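Local coordinates for uncharacterized protein (PDB 4ZV9), which is of unknown function but belongs to the dienelactone hydrolase family and probably hydrolyses ester or lactone bonds, its substrate not being known, at residues A[110-115]-A[141-146]; A[19-24]-A[104-109]; A[147-152]-A[167-172]; A[29-34]-A[61-66]. One frame throughout, in Å; residues are numbered along the deposited sequence.

The four contacts lie in one alpha/beta-hydrolase fold; two pack helices on strands of the sheet, one joins a helix to a turn, and one pairs two strands. Interactions 1 and 2 share helix 100-116, and their centres lie 11 Å apart; Tyr-143 of the first meets Phe-108 of the second. From interaction 1 the chain runs straight into strand 148-151, the seat of interaction 3, centred 13 Å away. Interaction 4 lies about 18 Å from interaction 3, centre to centre, on the opposite side of the chain's centre, and packs helix 56-67 on the sheet face turned away from helix 100-116. Along the sequence it is nested in the loop closed by interaction 2; interactions 1 and 3 follow.

Interaction 1 (A[110-115]-A[141-146]); sequences AIEFMQ and VAYPEL
The phenol ring of Tyr-143 reaches across to helix 100-116 and lies against the stem of Glu-112, its CE2 3.8 Å from Glu-112 CG. The two side chains cross at about a right angle, so that the glutamate runs past the hydroxyl end of the ring. With the Glu-112 chain extended beyond CG, the carboxylate arrives at the ring edge, close to the ring plane, and Tyr-143 OH donates to Glu-112 OE2 over 2.6 Å. The bond enters on the anti side of the carboxylate, 18° out of its plane, and the carboxylate and ring planes are 66° apart. A bound glycerol, probably from the crystallisation liquor, makes a second hydrogen bond to the same oxygen.

The inner part of the contact is apolar. Ile-111 CD1 stands 4.2 Å from Tyr-143 CD1 and equally far from Leu-146 CD1, so it touches both the ring and the leucine. CG1 of Ile-111 sits anti to the carbonyl carbon (chi1 -67°), which sends CD1 toward the turn. Tyr-143, the first residue to leave helix 132-142, starts a type I beta turn closed by Leu-146 N and Tyr-143 O at 3.1 Å.

Phe-108, earlier on helix 100-116, meets the Tyr-143 ring edge-to-face, and Ile-111 and Leu-146 both rest on Ile-126, so helix 100-116 and the turn that follows helix 132-142 meet over strand 123-128.

Interaction 2 (A[19-24]-A[104-109]); sequences YPSPNG and MNDFFA
Tyr-19 and Ser-21, at the end of an outermost strand of the sheet, 12-21, pack on helix 100-116, one of the helices that flank the alpha/beta-hydrolase sheet. The strand and helix segments run at 131° to each other, with 7.8 Å between their axes at closest approach. In the tight part Tyr-19, Ser-21 and Asp-106 are buried. Tyr-19 OH donates to Asp-106 O at 2.7 Å, approaching from above the carbonyl plane, while the edge of the ring abuts the helix and CE2 comes 3.9 Å from Ala-109 CB. The ring is placed there by a chi1 of 67°, with CG between the backbone N and the carbonyl carbon. Alongside, Ser-21 OG gives a bond to Asp-106 OD1, also 2.7 Å long, through the anti lone pair of that oxygen. The other carboxylate oxygen, OD2, is bonded to His-25 ND1, so partners at both oxygens fix the rotation of the carboxylate. Ala-109 CB packs against Ser-21 OG.

Toward solvent the contact thins out. Pro-20 faces away from the helix, and a water bridges the backbones by donating to both Pro-20 O and Ala-109 O. Beyond Ser-21 the chain folds into a type I beta turn ending at Gly-24, whose CA passes 3.3 Å from Asp-106 OD1. Asn-23 lies exposed on this turn, its OD1 hydrogen-bonded to a glycerol, probably from the crystallisation liquor. Its backbone is nevertheless held: Asn-105 ND2 donates to Asn-23 O over 3.0 Å, nearly straight at 169° and with the acceptor close to the asparagine amide plane.

Interaction 3 (A[147-152]-A[167-172]); sequences ACAVPF and APLLLH
Pro-168 O is gripped by two N-H groups: Ala-149 N donates to it over 3.1 Å, and Trp-233 NE1 of helix 220-237 adds a second bond. Cys-148 CA makes a further C-H...O contact. The Ala-149 bond begins a parallel beta pairing that carries the alpha/beta-hydrolase sheet past strand 148-151 to strand 169-174, the two segments running 6° apart. The pairing continues with Leu-170 N to Ala-149 O at 3.0 Å and His-172 N to Pro-151 O, an almost straight bond at 177°. Pro-151, without an N-H, offers none to nearby Leu-170 O.

On one face, Ala-149 CB touches Leu-169 CD2 and Pro-151 CG meets Leu-171 CD2, both at Van der Waals distance; Asn-137 of helix 132-142 packs against Pro-151 and both leucines. On the other face, toward helix 220-237, Val-150 and Leu-170 lie side by side. The His-172 ring is held at both nitrogens, ND1 by Tyr-203 OH and NE2 by Thr-230 OG1. Val-150 CG1 meets its edge at NE2, while His-172 CD2 sits over the centre of the Phe-152 ring, 3.4 Å above its plane.

Interaction 4 (A[29-34]-A[61-66]); sequences RGYLVK and VARRVA
Tyr-31 takes a hydrogen bond from Arg-63, the arginine curling over from helix 56-67 to give NH1 to Tyr-31 OH at 2.9 Å. The bond leaves in the guanidinium plane, with an N-H...O angle of 159°, and the ring stands almost perpendicular to that plane. Two torsions bring the groups together: Tyr-31 is turned with CG opposite its own backbone N (chi1 -175°), which swings the ring out toward the helix, while Arg-63 folds at chi3 (-65°) and lays its aliphatic part near the phenol, CD 3.5 Å from Tyr-31 OH. Further bonds hold the guanidinium: NE donates to Val-5 O, and NH2 forms a salt bridge with Asp-60 OD1. Every nitrogen of the group therefore has a partner, and the tyrosine receives a well-oriented N-H.

Nearer the backbone the packing is plain and close. Ala-62 CB lies at the edge of the Tyr-31 ring, 4.0 Å from CD2, and equally near Val-33 CG2. The two branches of Val-33 divide the helix between them: CG2 faces Ala-62, while CG1 presses on Ala-66 CB at 3.4 Å, tighter than usual for two carbons.

Small residues one helical turn apart thus let helix 56-67 settle on strand 28-35, with Ile-12 of strand 12-21 also touching Val-33 and Ala-66, as a helix flanking the central sheet of an alpha/beta-hydrolase fold.

Interaction 1 (A[110-115]-A[141-146])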
loop_
_atom_site.group_PDB
_atom_site.type_symbol
_atom_site.label_atom_id
_atom_site.label_comp_id
_atom_site.label_asym_id
_atom_site.label_seq_id
_atom_site.Cartn_x
_atom_site.Cartn_y
_atom_site.Cartn_z
ATOM N N ALA A 110 1.850 7.529 8.794
ATOM C CA ALA A 110 0.775 6.559 8.988
ATOM C C ALA A 110 1.347 5.232 9.535
ATOM O O ALA A 110 0.734 4.599 10.408
ATOM C CB ALA A 110 0.039 6.305 7.695
ATOM N N ILE A 111 2.519 4.841 9.059
ATOM C CA ILE A 111 3.192 3.651 9.590
ATOM C C ILE A 111 3.447 3.845 11.091
ATOM O O ILE A 111 3.156 2.967 11.918
ATOM C CB ILE A 111 4.529 3.367 8.883
ATOM C CG1 ILE A 111 4.289 2.976 7.428
ATOM C CG2 ILE A 111 5.301 2.240 9.600
ATOM C CD1 ILE A 111 5.547 2.927 6.564
ATOM N N GLU A 112 3.994 4.995 11.444
ATOM C CA GLU A 112 4.326 5.272 12.838
ATOM C C GLU A 112 3.086 5.315 13.726
ATOM O O GLU A 112 3.113 4.822 14.842
ATOM C CB GLU A 112 5.166 6.561 12.957
ATOM C CG GLU A 112 6.518 6.462 12.258
ATOM C CD GLU A 112 7.390 7.695 12.432
ATOM O OE1 GLU A 112 7.138 8.494 13.381
ATOM O OE2 GLU A 112 8.334 7.847 11.609
ATOM N N PHE A 113 2.020 5.922 13.218
ATOM C CA PHE A 113 0.772 6.011 13.928
ATOM C C PHE A 113 0.199 4.614 14.184
ATOM O O PHE A 113 -0.266 4.334 15.286
ATOM C CB PHE A 113 -0.227 6.873 13.136
ATOM C CG PHE A 113 -1.565 7.051 13.814
ATOM C CD1 PHE A 113 -1.717 7.931 14.865
ATOM C CD2 PHE A 113 -2.673 6.353 13.368
ATOM C CE1 PHE A 113 -2.950 8.090 15.489
ATOM C CE2 PHE A 113 -3.911 6.510 13.979
ATOM C CZ PHE A 113 -4.052 7.383 15.033
HETATM N N MSE A 114 0.262 3.737 13.188
HETATM C CA MSE A 114 -0.268 2.379 13.339
HETATM C C MSE A 114 0.620 1.556 14.260
HETATM O O MSE A 114 0.148 0.604 14.879
HETATM C CB MSE A 114 -0.469 1.712 11.975
HETATM C CG MSE A 114 -1.629 2.330 11.200
HETATM SE SE MSE A 114 -3.305 1.752 12.085
HETATM C CE MSE A 114 -3.640 3.263 13.271
ATOM N N GLN A 115 1.903 1.903 14.356
ATOM C CA GLN A 115 2.824 1.208 15.277
ATOM C C GLN A 115 2.406 1.419 16.723
ATOM O O GLN A 115 2.516 0.518 17.546
ATOM C CB GLN A 115 4.278 1.713 15.129
ATOM C CG GLN A 115 5.088 1.050 14.010
ATOM C CD GLN A 115 6.410 1.739 13.669
ATOM O OE1 GLN A 115 6.620 2.899 13.992
ATOM N NE2 GLN A 115 7.277 1.036 12.951
ATOM N N VAL A 141 12.943 0.789 2.750
ATOM C CA VAL A 141 14.250 1.392 2.925
ATOM C C VAL A 141 14.327 2.142 4.252
ATOM O O VAL A 141 15.290 2.004 5.000
ATOM C CB VAL A 141 14.586 2.361 1.764
ATOM C CG1 VAL A 141 15.782 3.251 2.099
ATOM C CG2 VAL A 141 14.836 1.588 0.480
ATOM N N ALA A 142 13.299 2.917 4.562
ATOM C CA ALA A 142 13.321 3.779 5.744
ATOM C C ALA A 142 13.051 3.141 7.121
ATOM O O ALA A 142 13.509 3.667 8.120
ATOM C CB ALA A 142 12.349 4.933 5.527
ATOM N N TYR A 143 12.278 2.058 7.182
ATOM C CA TYR A 143 11.853 1.469 8.461
ATOM C C TYR A 143 12.359 0.048 8.649
ATOM O O TYR A 143 11.726 -0.897 8.182
ATOM C CB TYR A 143 10.313 1.508 8.585
ATOM C CG TYR A 143 9.807 2.922 8.751
ATOM C CD1 TYR A 143 9.537 3.717 7.649
ATOM C CD2 TYR A 143 9.654 3.484 10.021
ATOM C CE1 TYR A 143 9.101 5.021 7.802
ATOM C CE2 TYR A 143 9.223 4.788 10.184
ATOM C CZ TYR A 143 8.953 5.551 9.070
ATOM O OH TYR A 143 8.536 6.848 9.214
ATOM N N PRO A 144 13.480 -0.114 9.377
ATOM C CA PRO A 144 14.015 -1.464 9.548
ATOM C C PRO A 144 13.076 -2.428 10.294
ATOM O O PRO A 144 13.200 -3.637 10.124
ATOM C CB PRO A 144 15.331 -1.244 10.311
ATOM C CG PRO A 144 15.249 0.127 10.874
ATOM C CD PRO A 144 14.362 0.913 9.955
ATOM N N GLU A 145 12.135 -1.898 11.069
ATOM C CA GLU A 145 11.158 -2.725 11.783
ATOM C C GLU A 145 9.857 -3.033 11.023
ATOM O O GLU A 145 8.995 -3.712 11.555
ATOM C CB GLU A 145 10.763 -2.026 13.090
ATOM C CG GLU A 145 11.940 -1.674 13.950
ATOM C CD GLU A 145 11.578 -0.869 15.180
ATOM O OE1 GLU A 145 10.374 -0.562 15.406
ATOM O OE2 GLU A 145 12.521 -0.533 15.917
ATOM N N LEU A 146 9.707 -2.488 9.831
ATOM C CA LEU A 146 8.525 -2.729 9.015
ATOM C C LEU A 146 8.369 -4.238 8.852
ATOM O O LEU A 146 9.332 -4.938 8.500
ATOM C CB LEU A 146 8.694 -2.051 7.659
ATOM C CG LEU A 146 7.516 -2.029 6.680
ATOM C CD1 LEU A 146 6.389 -1.133 7.206
ATOM C CD2 LEU A 146 7.988 -1.544 5.338
#

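Interaction 2 (A[19-24]-A[104-109])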
loop_
_atom_site.group_PDB
_atom_site.type_symbol
_atom_site.label_atom_id
_atom_site.label_comp_id
_atom_site.label_asym_id
_atom_site.label_seq_id
_atom_site.Cartn_x
_atom_site.Cartn_y
_atom_site.Cartn_z
ATOM N N TYR A 19 -4.665 11.818 11.710
ATOM C CA TYR A 19 -3.476 11.438 12.474
ATOM C C TYR A 19 -2.384 12.472 12.200
ATOM O O TYR A 19 -2.435 13.163 11.181
ATOM C CB TYR A 19 -3.030 10.020 12.088
ATOM C CG TYR A 19 -2.528 9.901 10.671
ATOM C CD1 TYR A 19 -3.395 9.623 9.617
ATOM C CD2 TYR A 19 -1.183 10.093 10.375
ATOM C CE1 TYR A 19 -2.926 9.522 8.314
ATOM C CE2 TYR A 19 -0.715 9.995 9.074
ATOM C CZ TYR A 19 -1.588 9.708 8.053
ATOM O OH TYR A 19 -1.124 9.641 6.767
ATOM N N PRO A 20 -1.403 12.593 13.098
ATOM C CA PRO A 20 -0.378 13.604 12.888
ATOM C C PRO A 20 0.732 13.215 11.917
ATOM O O PRO A 20 1.217 12.074 11.926
ATOM C CB PRO A 20 0.179 13.831 14.298
ATOM C CG PRO A 20 -0.008 12.523 14.981
ATOM C CD PRO A 20 -1.243 11.898 14.389
ATOM N N SER A 21 1.140 14.182 11.103
ATOM C CA SER A 21 2.255 14.027 10.171
ATOM C C SER A 21 3.065 15.315 10.274
ATOM O O SER A 21 2.948 16.196 9.414
ATOM C CB SER A 21 1.742 13.800 8.751
ATOM O OG SER A 21 2.817 13.643 7.837
ATOM N N PRO A 22 3.894 15.430 11.326
ATOM C CA PRO A 22 4.656 16.668 11.577
ATOM C C PRO A 22 5.621 17.080 10.472
ATOM O O PRO A 22 5.930 18.264 10.350
ATOM C CB PRO A 22 5.400 16.383 12.894
ATOM C CG PRO A 22 5.389 14.906 13.060
ATOM C CD PRO A 22 4.215 14.373 12.302
ATOM N N ASN A 23 6.099 16.128 9.676
ATOM C CA ASN A 23 7.016 16.428 8.572
ATOM C C ASN A 23 6.315 16.349 7.222
ATOM O O ASN A 23 6.950 16.411 6.182
ATOM C CB ASN A 23 8.175 15.446 8.609
ATOM C CG ASN A 23 8.893 15.475 9.936
ATOM O OD1 ASN A 23 9.007 14.458 10.602
ATOM N ND2 ASN A 23 9.329 16.649 10.353
ATOM N N GLY A 24 4.994 16.234 7.257
ATOM C CA GLY A 24 4.190 16.185 6.055
ATOM C C GLY A 24 3.172 17.304 6.093
ATOM O O GLY A 24 3.539 18.470 6.241
HETATM N N MSE A 104 4.970 11.830 0.745
HETATM C CA MSE A 104 5.582 10.566 1.151
HETATM C C MSE A 104 5.638 10.496 2.654
HETATM O O MSE A 104 5.330 9.457 3.237
HETATM C CB MSE A 104 6.986 10.441 0.567
HETATM C CG MSE A 104 7.641 9.142 0.998
HETATM SE SE MSE A 104 9.508 9.146 0.364
HETATM C CE MSE A 104 10.214 10.549 1.572
ATOM N N ASN A 105 6.010 11.600 3.296
ATOM C CA ASN A 105 6.060 11.651 4.760
ATOM C C ASN A 105 4.731 11.345 5.443
ATOM O O ASN A 105 4.718 10.796 6.544
ATOM C CB ASN A 105 6.649 12.973 5.255
ATOM C CG ASN A 105 8.169 13.042 5.059
ATOM O OD1 ASN A 105 8.815 12.035 4.783
ATOM N ND2 ASN A 105 8.730 14.227 5.187
ATOM N N ASP A 106 3.625 11.722 4.808
ATOM C CA ASP A 106 2.311 11.423 5.341
ATOM C C ASP A 106 2.135 9.927 5.449
ATOM O O ASP A 106 1.537 9.444 6.408
ATOM C CB ASP A 106 1.188 12.013 4.460
ATOM C CG ASP A 106 1.070 13.529 4.568
ATOM O OD1 ASP A 106 1.633 14.146 5.501
ATOM O OD2 ASP A 106 0.415 14.119 3.673
ATOM N N PHE A 107 2.599 9.182 4.451
ATOM C CA PHE A 107 2.472 7.724 4.485
ATOM C C PHE A 107 3.415 7.098 5.504
ATOM O O PHE A 107 3.048 6.143 6.188
ATOM C CB PHE A 107 2.624 7.116 3.084
ATOM C CG PHE A 107 1.541 7.544 2.137
ATOM C CD1 PHE A 107 0.272 7.031 2.262
ATOM C CD2 PHE A 107 1.783 8.493 1.156
ATOM C CE1 PHE A 107 -0.743 7.453 1.437
ATOM C CE2 PHE A 107 0.771 8.923 0.329
ATOM C CZ PHE A 107 -0.496 8.400 0.461
ATOM N N PHE A 108 4.611 7.663 5.634
ATOM C CA PHE A 108 5.562 7.228 6.658
ATOM C C PHE A 108 4.966 7.482 8.047
ATOM O O PHE A 108 5.034 6.621 8.922
ATOM C CB PHE A 108 6.899 7.963 6.489
ATOM C CG PHE A 108 7.750 7.471 5.333
ATOM C CD1 PHE A 108 7.268 6.560 4.398
ATOM C CD2 PHE A 108 9.006 8.016 5.122
ATOM C CE1 PHE A 108 8.055 6.144 3.322
ATOM C CE2 PHE A 108 9.805 7.597 4.056
ATOM C CZ PHE A 108 9.319 6.670 3.148
ATOM N N ALA A 109 4.330 8.640 8.227
ATOM C CA ALA A 109 3.695 8.985 9.497
ATOM C C ALA A 109 2.534 8.020 9.822
ATOM O O ALA A 109 2.269 7.729 10.978
ATOM C CB ALA A 109 3.191 10.414 9.469
HETATM O O HOH W 1 1.971 9.641 12.865
#

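Interaction 3 (A[147-152]-A[167-172])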
loop_
_atom_site.group_PDB
_atom_site.type_symbol
_atom_site.label_atom_id
_atom_site.label_comp_id
_atom_site.label_asym_id
_atom_site.label_seq_id
_atom_site.Cartn_x
_atom_site.Cartn_y
_atom_site.Cartn_z
ATOM N N ALA A 147 7.183 -4.750 9.155
ATOM C CA ALA A 147 6.959 -6.198 9.137
ATOM C C ALA A 147 7.028 -6.828 7.736
ATOM O O ALA A 147 7.492 -7.956 7.587
ATOM C CB ALA A 147 5.634 -6.523 9.798
ATOM N N CYS A 148 6.544 -6.111 6.728
ATOM C CA CYS A 148 6.599 -6.574 5.343
ATOM C C CYS A 148 6.161 -5.438 4.420
ATOM O O CYS A 148 5.564 -4.455 4.869
ATOM C CB CYS A 148 5.708 -7.805 5.118
ATOM S SG CYS A 148 3.940 -7.528 5.458
ATOM N N ALA A 149 6.498 -5.562 3.144
ATOM C CA ALA A 149 6.107 -4.575 2.134
ATOM C C ALA A 149 5.696 -5.291 0.859
ATOM O O ALA A 149 6.377 -6.237 0.417
ATOM C CB ALA A 149 7.242 -3.616 1.859
ATOM N N VAL A 150 4.609 -4.831 0.253
ATOM C CA VAL A 150 4.055 -5.465 -0.936
ATOM C C VAL A 150 3.748 -4.426 -2.021
ATOM O O VAL A 150 2.623 -3.933 -2.121
ATOM C CB VAL A 150 2.787 -6.274 -0.590
ATOM C CG1 VAL A 150 2.305 -7.065 -1.791
ATOM C CG2 VAL A 150 3.050 -7.212 0.575
ATOM N N PRO A 151 4.765 -4.056 -2.816
ATOM C CA PRO A 151 4.527 -3.105 -3.892
ATOM C C PRO A 151 3.897 -3.736 -5.135
ATOM O O PRO A 151 4.407 -4.746 -5.640
ATOM C CB PRO A 151 5.933 -2.602 -4.233
ATOM C CG PRO A 151 6.843 -3.703 -3.802
ATOM C CD PRO A 151 6.204 -4.243 -2.560
ATOM N N PHE A 152 2.781 -3.159 -5.594
ATOM C CA PHE A 152 2.183 -3.549 -6.862
ATOM C C PHE A 152 2.649 -2.558 -7.934
ATOM O O PHE A 152 2.385 -1.341 -7.835
ATOM C CB PHE A 152 0.673 -3.504 -6.818
ATOM C CG PHE A 152 0.021 -4.651 -6.100
ATOM C CD1 PHE A 152 0.038 -4.729 -4.722
ATOM C CD2 PHE A 152 -0.731 -5.576 -6.804
ATOM C CE1 PHE A 152 -0.624 -5.751 -4.059
ATOM C CE2 PHE A 152 -1.389 -6.598 -6.155
ATOM C CZ PHE A 152 -1.328 -6.692 -4.775
ATOM N N ALA A 167 12.441 -5.383 5.809
ATOM C CA ALA A 167 11.119 -5.945 5.591
ATOM C C ALA A 167 11.124 -6.913 4.407
ATOM O O ALA A 167 11.600 -6.567 3.322
ATOM C CB ALA A 167 10.117 -4.832 5.312
ATOM N N PRO A 168 10.574 -8.124 4.613
ATOM C CA PRO A 168 10.389 -9.069 3.509
ATOM C C PRO A 168 9.508 -8.460 2.427
ATOM O O PRO A 168 8.435 -7.934 2.739
ATOM C CB PRO A 168 9.683 -10.253 4.171
ATOM C CG PRO A 168 10.135 -10.203 5.587
ATOM C CD PRO A 168 10.260 -8.740 5.917
ATOM N N LEU A 169 9.975 -8.528 1.186
ATOM C CA LEU A 169 9.310 -7.883 0.043
ATOM C C LEU A 169 8.593 -8.858 -0.863
ATOM O O LEU A 169 9.180 -9.866 -1.283
ATOM C CB LEU A 169 10.353 -7.176 -0.817
ATOM C CG LEU A 169 10.907 -5.852 -0.324
ATOM C CD1 LEU A 169 12.179 -5.533 -1.097
ATOM C CD2 LEU A 169 9.865 -4.773 -0.520
ATOM N N LEU A 170 7.343 -8.553 -1.180
ATOM C CA LEU A 170 6.583 -9.319 -2.155
ATOM C C LEU A 170 6.285 -8.335 -3.264
ATOM O O LEU A 170 5.509 -7.401 -3.067
ATOM C CB LEU A 170 5.289 -9.887 -1.565
ATOM C CG LEU A 170 4.350 -10.555 -2.575
ATOM C CD1 LEU A 170 4.999 -11.756 -3.259
ATOM C CD2 LEU A 170 3.065 -10.971 -1.883
ATOM N N LEU A 171 6.884 -8.541 -4.437
ATOM C CA LEU A 171 6.701 -7.603 -5.534
ATOM C C LEU A 171 5.863 -8.186 -6.679
ATOM O O LEU A 171 6.118 -9.299 -7.148
ATOM C CB LEU A 171 8.048 -7.121 -6.071
ATOM C CG LEU A 171 9.015 -6.591 -5.006
ATOM C CD1 LEU A 171 10.009 -7.671 -4.597
ATOM C CD2 LEU A 171 9.781 -5.384 -5.501
ATOM N N HIS A 172 4.854 -7.432 -7.098
ATOM C CA HIS A 172 3.998 -7.833 -8.219
ATOM C C HIS A 172 4.261 -6.921 -9.413
ATOM O O HIS A 172 4.114 -5.690 -9.311
ATOM C CB HIS A 172 2.527 -7.717 -7.840
ATOM C CG HIS A 172 2.153 -8.464 -6.603
ATOM N ND1 HIS A 172 2.027 -9.838 -6.571
ATOM C CD2 HIS A 172 1.846 -8.027 -5.357
ATOM C CE1 HIS A 172 1.670 -10.215 -5.355
ATOM N NE2 HIS A 172 1.545 -9.133 -4.602
#

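Interaction 4 (A[29-34]-A[61-66])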
loop_
_atom_site.group_PDB
_atom_site.type_symbol
_atom_site.label_atom_id
_atom_site.label_comp_id
_atom_site.label_asym_id
_atom_site.label_seq_id
_atom_site.Cartn_x
_atom_site.Cartn_y
_atom_site.Cartn_z
ATOM N N ARG A 29 -6.017 13.218 7.115
ATOM C CA ARG A 29 -7.211 12.382 7.117
ATOM C C ARG A 29 -6.888 11.021 6.515
ATOM O O ARG A 29 -6.140 10.932 5.535
ATOM C CB ARG A 29 -8.272 13.076 6.279
ATOM C CG ARG A 29 -9.509 12.269 5.913
ATOM C CD ARG A 29 -10.466 13.165 5.136
ATOM N NE ARG A 29 -11.553 12.453 4.462
ATOM C CZ ARG A 29 -12.779 12.280 4.965
ATOM N NH1 ARG A 29 -13.096 12.716 6.172
ATOM N NH2 ARG A 29 -13.693 11.641 4.249
ATOM N N GLY A 30 -7.457 9.971 7.092
ATOM C CA GLY A 30 -7.289 8.620 6.593
ATOM C C GLY A 30 -8.534 7.771 6.821
ATOM O O GLY A 30 -9.336 8.062 7.710
ATOM N N TYR A 31 -8.697 6.749 5.991
ATOM C CA TYR A 31 -9.781 5.788 6.098
ATOM C C TYR A 31 -9.255 4.587 6.880
ATOM O O TYR A 31 -8.344 3.871 6.415
ATOM C CB TYR A 31 -10.218 5.391 4.694
ATOM C CG TYR A 31 -11.432 4.484 4.584
ATOM C CD1 TYR A 31 -12.681 4.886 5.042
ATOM C CD2 TYR A 31 -11.341 3.261 3.924
ATOM C CE1 TYR A 31 -13.797 4.080 4.862
ATOM C CE2 TYR A 31 -12.454 2.456 3.739
ATOM C CZ TYR A 31 -13.661 2.846 4.226
ATOM O OH TYR A 31 -14.756 2.022 4.042
ATOM N N LEU A 32 -9.760 4.403 8.093
ATOM C CA LEU A 32 -9.323 3.332 8.971
ATOM C C LEU A 32 -10.381 2.222 8.993
ATOM O O LEU A 32 -11.537 2.499 9.320
ATOM C CB LEU A 32 -9.148 3.877 10.393
ATOM C CG LEU A 32 -8.665 2.907 11.487
ATOM C CD1 LEU A 32 -7.208 2.565 11.277
ATOM C CD2 LEU A 32 -8.833 3.546 12.863
ATOM N N VAL A 33 -9.990 0.981 8.680
ATOM C CA VAL A 33 -10.927 -0.134 8.705
ATOM C C VAL A 33 -10.396 -1.253 9.594
ATOM O O VAL A 33 -9.257 -1.685 9.423
ATOM C CB VAL A 33 -11.196 -0.720 7.304
ATOM C CG1 VAL A 33 -12.442 -1.601 7.349
ATOM C CG2 VAL A 33 -11.399 0.383 6.278
ATOM N N LYS A 34 -11.227 -1.734 10.521
ATOM C CA LYS A 34 -10.854 -2.802 11.455
ATOM C C LYS A 34 -11.777 -3.998 11.301
ATOM O O LYS A 34 -12.928 -3.838 10.880
ATOM C CB LYS A 34 -11.061 -2.343 12.896
ATOM C CG LYS A 34 -10.336 -1.094 13.306
ATOM C CD LYS A 34 -10.834 -0.606 14.660
ATOM C CE LYS A 34 -10.074 0.642 15.063
ATOM N NZ LYS A 34 -10.634 1.303 16.268
ATOM N N VAL A 61 -10.082 -1.628 -1.130
ATOM C CA VAL A 61 -8.926 -2.463 -0.807
ATOM C C VAL A 61 -8.691 -2.470 0.707
ATOM O O VAL A 61 -8.391 -3.515 1.284
ATOM C CB VAL A 61 -7.671 -2.030 -1.583
ATOM C CG1 VAL A 61 -6.436 -2.765 -1.075
ATOM C CG2 VAL A 61 -7.876 -2.300 -3.062
ATOM N N ALA A 62 -8.845 -1.309 1.341
ATOM C CA ALA A 62 -8.697 -1.216 2.788
ATOM C C ALA A 62 -9.691 -2.140 3.478
ATOM O O ALA A 62 -9.334 -2.843 4.437
ATOM C CB ALA A 62 -8.836 0.211 3.254
ATOM N N ARG A 63 -10.922 -2.171 2.993
ATOM C CA ARG A 63 -11.920 -3.074 3.542
ATOM C C ARG A 63 -11.554 -4.549 3.305
ATOM O O ARG A 63 -11.766 -5.381 4.188
ATOM C CB ARG A 63 -13.310 -2.765 3.003
ATOM C CG ARG A 63 -13.848 -1.409 3.439
ATOM C CD ARG A 63 -15.330 -1.250 3.101
ATOM N NE ARG A 63 -15.601 -1.244 1.668
ATOM C CZ ARG A 63 -15.597 -0.169 0.891
ATOM N NH1 ARG A 63 -15.283 1.037 1.367
ATOM N NH2 ARG A 63 -15.883 -0.297 -0.396
ATOM N N ARG A 64 -10.959 -4.865 2.156
ATOM C CA ARG A 64 -10.504 -6.249 1.888
ATOM C C ARG A 64 -9.421 -6.672 2.886
ATOM O O ARG A 64 -9.398 -7.811 3.330
ATOM C CB ARG A 64 -9.959 -6.404 0.479
ATOM C CG ARG A 64 -10.963 -6.048 -0.611
ATOM C CD ARG A 64 -10.340 -6.160 -1.992
ATOM N NE ARG A 64 -11.057 -5.338 -2.949
ATOM C CZ ARG A 64 -10.758 -5.234 -4.233
ATOM N NH1 ARG A 64 -9.773 -5.962 -4.758
ATOM N NH2 ARG A 64 -11.478 -4.418 -5.005
ATOM N N VAL A 65 -8.535 -5.747 3.229
ATOM C CA VAL A 65 -7.514 -6.007 4.221
ATOM C C VAL A 65 -8.131 -6.301 5.588
ATOM O O VAL A 65 -7.698 -7.224 6.294
ATOM C CB VAL A 65 -6.511 -4.833 4.321
ATOM C CG1 VAL A 65 -5.547 -5.039 5.479
ATOM C CG2 VAL A 65 -5.741 -4.705 3.009
ATOM N N ALA A 66 -9.123 -5.515 5.979
ATOM C CA ALA A 66 -9.798 -5.741 7.249
ATOM C C ALA A 66 -10.564 -7.066 7.241
ATOM O O ALA A 66 -10.639 -7.738 8.265
ATOM C CB ALA A 66 -10.727 -4.577 7.592
#